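PDB 6JBZ: MoaD/ThiS family protein from Mycobacterium tuberculosis, which probably serves as the small, ubiquitin-like sulfur-carrier subunit of molybdopterin synthase in molybdenum cofactor biosynthesis, as in other members of the MoaD family. Local coordinates for residues 62-67 and 82-87; 38-43 and 68-73. One frame throughout, in Å; residues are numbered along the deposited sequence.

Overall arrangement
From the N terminus the chain makes strands 11-17 and 29-34, then enters helix 40-50, whose first turn is one half of interaction 2. After helix 52-58 it runs through strand 62-65, turns into the short strand 68-69 and continues as a loop; here Asp-73 reaches back to the helix start and closes interaction 2. The chain then returns to the sheet as strand 82-86, pairing with 62-65 in interaction 1. The segments alternate along the chain, so the two contacts cross rather than nest. Their centres lie about 9 Å apart, and Ile-83 packs on Leu-43 between them. Together they join the start of helix 40-50 and the loop through Asp-73 to the strand pair 62-65/82-86.

Interaction 1: 62-67 and 82-87; sequences SYLRDG and TIDVLP
Strands 62-65 and 82-86 run antiparallel, with Ser-62 opposite Leu-86 and Leu-64 opposite Asp-84 as hydrogen-bonded pairs. Ser-62 N reaches Leu-86 O at 2.9 Å, and Leu-64 N reaches Asp-84 O at 3.0 Å; each bond is returned by the partner's N-H. The return from Asp-84 N is the most bent, at 138°, and comes from above the carbonyl plane of Leu-64. At the turn end, Asp-66 N donates to Thr-82 O, while Thr-82 N meets Asp-66 OD1 at 2.9 Å, nearly along its C-O axis. With chi1 at -71°, Asp-66 CG sits beside its own backbone N, which lets one residue bond both the N-H and the C=O of Thr-82.

Apolar contacts fall on both faces. Tyr-63 and Val-85 lie side by side, Val-85 CG2 coming 4.1 Å from Tyr-63 CD1 at the ring edge; Arg-65 CB touches Ile-83 CD1 beside them. On the other face Leu-64 CG meets Leu-86 CD1, and Leu-64 CB packs on Asp-84 CB, whose carboxylate goes on to a polar side chain of another protein's chain and to Arg-16. Strand 82-86 is the middle strand of the ubiquitin-like beta-grasp sheet, between parallel 11-17 and antiparallel 62-65.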
loop_
_atom_site.group_PDB
_atom_site.type_symbol
_atom_site.label_atom_id
_atom_site.label_comp_id
_atom_site.label_asym_id
_atom_site.label_seq_id
_atom_site.Cartn_x
_atom_site.Cartn_y
_atom_site.Cartn_z
ATOM N N SER B 62 -3.419 17.708 25.993
ATOM C CA SER B 62 -4.474 18.598 25.571
ATOM C C SER B 62 -5.600 18.299 26.539
ATOM O O SER B 62 -5.534 17.302 27.255
ATOM C CB SER B 62 -4.883 18.356 24.120
ATOM O OG SER B 62 -5.475 17.080 23.978
ATOM N N TYR B 63 -6.621 19.145 26.580
ATOM C CA TYR B 63 -7.683 18.986 27.563
ATOM C C TYR B 63 -9.035 19.162 26.927
ATOM O O TYR B 63 -9.200 19.974 26.026
ATOM C CB TYR B 63 -7.506 19.987 28.696
ATOM C CG TYR B 63 -6.149 19.908 29.344
ATOM C CD1 TYR B 63 -5.907 19.034 30.397
ATOM C CD2 TYR B 63 -5.102 20.684 28.889
ATOM C CE1 TYR B 63 -4.665 18.949 30.983
ATOM C CE2 TYR B 63 -3.853 20.604 29.468
ATOM C CZ TYR B 63 -3.641 19.733 30.513
ATOM O OH TYR B 63 -2.397 19.664 31.088
ATOM N N LEU B 64 -10.007 18.390 27.378
ATOM C CA LEU B 64 -11.380 18.639 26.984
ATOM C C LEU B 64 -12.176 19.162 28.174
ATOM O O LEU B 64 -11.828 18.916 29.330
ATOM C CB LEU B 64 -12.043 17.379 26.444
ATOM C CG LEU B 64 -11.406 16.631 25.277
ATOM C CD1 LEU B 64 -12.279 15.434 24.947
ATOM C CD2 LEU B 64 -11.224 17.547 24.084
ATOM N N ARG B 65 -13.258 19.874 27.892
ATOM C CA ARG B 65 -14.164 20.288 28.942
ATOM C C ARG B 65 -15.580 19.996 28.519
ATOM O O ARG B 65 -16.084 20.621 27.593
ATOM C CB ARG B 65 -13.985 21.763 29.241
ATOM C CG ARG B 65 -15.061 22.327 30.117
ATOM C CD ARG B 65 -14.826 23.798 30.254
ATOM N NE ARG B 65 -15.770 24.412 31.170
ATOM C CZ ARG B 65 -16.452 25.510 30.883
ATOM N NH1 ARG B 65 -16.281 26.089 29.698
ATOM N NH2 ARG B 65 -17.295 26.024 31.778
ATOM N N ASP B 66 -16.212 19.034 29.181
ATOM C CA ASP B 66 -17.506 18.539 28.742
ATOM C C ASP B 66 -17.495 18.226 27.239
ATOM O O ASP B 66 -18.469 18.470 26.509
ATOM C CB ASP B 66 -18.599 19.552 29.084
ATOM C CG ASP B 66 -18.863 19.625 30.564
ATOM O OD1 ASP B 66 -18.138 18.939 31.317
ATOM O OD2 ASP B 66 -19.781 20.366 30.974
ATOM N N GLY B 67 -16.369 17.699 26.780
ATOM C CA GLY B 67 -16.278 17.188 25.432
ATOM C C GLY B 67 -15.499 18.077 24.496
ATOM O O GLY B 67 -14.967 17.593 23.502
ATOM N N THR B 82 -16.544 18.440 33.697
ATOM C CA THR B 82 -15.631 17.317 33.569
ATOM C C THR B 82 -14.479 17.707 32.674
ATOM O O THR B 82 -14.676 18.195 31.558
ATOM C CB THR B 82 -16.308 16.080 33.003
ATOM O OG1 THR B 82 -17.414 15.734 33.838
ATOM C CG2 THR B 82 -15.317 14.917 32.953
ATOM N N ILE B 83 -13.269 17.499 33.178
ATOM C CA ILE B 83 -12.074 17.846 32.436
ATOM C C ILE B 83 -11.325 16.581 32.031
ATOM O O ILE B 83 -10.776 15.876 32.880
ATOM C CB ILE B 83 -11.163 18.761 33.262
ATOM C CG1 ILE B 83 -11.962 19.949 33.775
ATOM C CG2 ILE B 83 -10.002 19.252 32.437
ATOM C CD1 ILE B 83 -12.473 20.831 32.654
ATOM N N ASP B 84 -11.321 16.289 30.734
ATOM C CA ASP B 84 -10.567 15.166 30.196
ATOM C C ASP B 84 -9.106 15.545 29.971
ATOM O O ASP B 84 -8.807 16.598 29.406
ATOM C CB ASP B 84 -11.191 14.691 28.886
ATOM C CG ASP B 84 -12.416 13.843 29.104
ATOM O OD1 ASP B 84 -12.849 13.696 30.269
ATOM O OD2 ASP B 84 -12.950 13.323 28.106
ATOM N N VAL B 85 -8.201 14.685 30.418
ATOM C CA VAL B 85 -6.771 14.925 30.282
ATOM C C VAL B 85 -6.208 13.981 29.229
ATOM O O VAL B 85 -6.143 12.769 29.459
ATOM C CB VAL B 85 -6.047 14.712 31.627
ATOM C CG1 VAL B 85 -4.552 14.863 31.470
ATOM C CG2 VAL B 85 -6.566 15.683 32.653
ATOM N N LEU B 86 -5.827 14.514 28.073
ATOM C CA LEU B 86 -5.382 13.666 26.956
ATOM C C LEU B 86 -3.900 13.808 26.659
ATOM O O LEU B 86 -3.472 14.831 26.123
ATOM C CB LEU B 86 -6.139 13.992 25.670
ATOM C CG LEU B 86 -7.627 14.285 25.680
ATOM C CD1 LEU B 86 -8.076 14.483 24.248
ATOM C CD2 LEU B 86 -8.370 13.151 26.320
ATOM N N PRO B 87 -3.110 12.775 26.964
ATOM C CA PRO B 87 -1.714 12.825 26.504
ATOM C C PRO B 87 -1.644 12.847 24.975
ATOM O O PRO B 87 -2.652 12.566 24.304
ATOM C CB PRO B 87 -1.101 11.532 27.069
ATOM C CG PRO B 87 -2.068 11.066 28.165
ATOM C CD PRO B 87 -3.423 11.533 27.700
#

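Interaction 2: 38-43 and 68-73; sequences ATVAEL and IVVRDD
A capping box starts helix 40-50, and the loop after strand 68-69 docks against it. Thr-39 is the N-cap: its OG1 accepts from Glu-42 N at 3.0 Å, and Glu-42 OE2 answers with a weak bond from Thr-39 N. With chi1 at 60°, Thr-39 OG1 lies between its backbone N and carbonyl carbon, turned to the first helical turn. Ala-41 N, another N-H of that turn, is taken by the loop instead: it donates to Asp-73 O at 2.9 Å, lying in the carbonyl plane but with the N-H bent to 136°. The same oxygen also lies 3.7 Å from Thr-39 CB, beside the start of the helix.

Asp-73 CG comes 3.9 Å from Ala-41 CB, while Asp-73 CB, crossing the Val-40 side chain at a slant, meets Val-40 CG1 at 4.1 Å. That CG1, anti to the backbone N of Val-40 (chi1 161°), also faces Val-70 CG1 in a looser apolar contact at 4.3 Å. Val-75 packs against both valines. Glu-42 is salt-bridged to Arg-35, Leu-43 turns into the sheet against strands 11-17 and 29-34, and Val-70 bonds through its backbone to Tyr-63 of strand 62-65.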
loop_
_atom_site.group_PDB
_atom_site.type_symbol
_atom_site.label_atom_id
_atom_site.label_comp_id
_atom_site.label_asym_id
_atom_site.label_seq_id
_atom_site.Cartn_x
_atom_site.Cartn_y
_atom_site.Cartn_z
ATOM N N ALA B 38 -12.525 29.340 39.406
ATOM C CA ALA B 38 -11.203 28.789 39.168
ATOM C C ALA B 38 -11.016 28.494 37.673
ATOM O O ALA B 38 -11.945 28.054 36.999
ATOM C CB ALA B 38 -10.996 27.536 40.005
ATOM N N THR B 39 -9.830 28.765 37.149
ATOM C CA THR B 39 -9.596 28.516 35.740
ATOM C C THR B 39 -9.064 27.102 35.491
ATOM O O THR B 39 -8.596 26.411 36.411
ATOM C CB THR B 39 -8.605 29.535 35.143
ATOM O OG1 THR B 39 -7.346 29.446 35.820
ATOM C CG2 THR B 39 -9.153 30.935 35.270
ATOM N N VAL B 40 -9.151 26.671 34.235
ATOM C CA VAL B 40 -8.533 25.423 33.820
ATOM C C VAL B 40 -7.038 25.479 34.144
ATOM O O VAL B 40 -6.432 24.479 34.533
ATOM C CB VAL B 40 -8.773 25.152 32.317
ATOM C CG1 VAL B 40 -7.789 24.136 31.781
ATOM C CG2 VAL B 40 -10.181 24.660 32.101
ATOM N N ALA B 41 -6.454 26.663 34.023
ATOM C CA ALA B 41 -5.052 26.849 34.368
ATOM C C ALA B 41 -4.773 26.606 35.863
ATOM O O ALA B 41 -3.777 25.972 36.225
ATOM C CB ALA B 41 -4.604 28.237 33.972
ATOM N N GLU B 42 -5.644 27.115 36.727
ATOM C CA GLU B 42 -5.455 26.938 38.158
ATOM C C GLU B 42 -5.600 25.478 38.546
ATOM O O GLU B 42 -4.925 25.020 39.469
ATOM C CB GLU B 42 -6.445 27.777 38.954
ATOM C CG GLU B 42 -6.223 29.270 38.897
ATOM C CD GLU B 42 -7.348 30.013 39.593
ATOM O OE1 GLU B 42 -7.695 29.632 40.732
ATOM O OE2 GLU B 42 -7.903 30.955 39.001
ATOM N N LEU B 43 -6.497 24.768 37.857
ATOM C CA LEU B 43 -6.721 23.336 38.073
ATOM C C LEU B 43 -5.488 22.509 37.698
ATOM O O LEU B 43 -4.986 21.706 38.503
ATOM C CB LEU B 43 -7.933 22.854 37.262
ATOM C CG LEU B 43 -8.256 21.353 37.244
ATOM C CD1 LEU B 43 -8.675 20.853 38.645
ATOM C CD2 LEU B 43 -9.326 21.020 36.207
ATOM N N ILE B 68 -15.414 19.369 24.805
ATOM C CA ILE B 68 -14.864 20.320 23.853
ATOM C C ILE B 68 -13.422 20.666 24.152
ATOM O O ILE B 68 -13.066 20.883 25.304
ATOM C CB ILE B 68 -15.692 21.609 23.832
ATOM C CG1 ILE B 68 -17.157 21.285 23.570
ATOM C CG2 ILE B 68 -15.151 22.588 22.783
ATOM C CD1 ILE B 68 -18.043 22.476 23.748
ATOM N N VAL B 69 -12.589 20.722 23.118
ATOM C CA VAL B 69 -11.202 21.102 23.329
ATOM C C VAL B 69 -11.094 22.474 23.975
ATOM O O VAL B 69 -11.623 23.454 23.468
ATOM C CB VAL B 69 -10.415 21.125 22.033
ATOM C CG1 VAL B 69 -8.939 21.283 22.345
ATOM C CG2 VAL B 69 -10.677 19.863 21.251
ATOM N N VAL B 70 -10.422 22.534 25.112
ATOM C CA VAL B 70 -10.153 23.798 25.765
ATOM C C VAL B 70 -9.124 24.528 24.930
ATOM O O VAL B 70 -8.010 24.036 24.764
ATOM C CB VAL B 70 -9.627 23.598 27.197
ATOM C CG1 VAL B 70 -9.272 24.931 27.834
ATOM C CG2 VAL B 70 -10.652 22.844 28.036
ATOM N N ARG B 71 -9.478 25.688 24.389
ATOM C CA ARG B 71 -8.521 26.421 23.556
ATOM C C ARG B 71 -7.790 27.498 24.348
ATOM O O ARG B 71 -6.710 27.932 23.974
ATOM C CB ARG B 71 -9.223 27.045 22.346
ATOM C CG ARG B 71 -10.078 26.069 21.561
ATOM C CD ARG B 71 -9.605 25.921 20.124
ATOM N NE ARG B 71 -10.141 24.703 19.511
ATOM C CZ ARG B 71 -9.413 23.638 19.166
ATOM N NH1 ARG B 71 -8.092 23.629 19.351
ATOM N NH2 ARG B 71 -10.008 22.582 18.622
ATOM N N ASP B 72 -8.384 27.923 25.454
ATOM C CA ASP B 72 -7.809 28.973 26.281
ATOM C C ASP B 72 -7.899 28.527 27.727
ATOM O O ASP B 72 -8.998 28.402 28.262
ATOM C CB ASP B 72 -8.556 30.294 26.050
ATOM C CG ASP B 72 -8.188 31.372 27.057
ATOM O OD1 ASP B 72 -6.986 31.507 27.397
ATOM O OD2 ASP B 72 -9.114 32.094 27.502
ATOM N N ASP B 73 -6.756 28.272 28.361
ATOM C CA ASP B 73 -6.778 27.738 29.725
ATOM C C ASP B 73 -7.128 28.814 30.760
ATOM O O ASP B 73 -7.046 28.583 31.964
ATOM C CB ASP B 73 -5.437 27.067 30.083
ATOM C CG ASP B 73 -4.260 28.035 30.085
ATOM O OD1 ASP B 73 -4.464 29.256 29.918
ATOM O OD2 ASP B 73 -3.114 27.568 30.273
#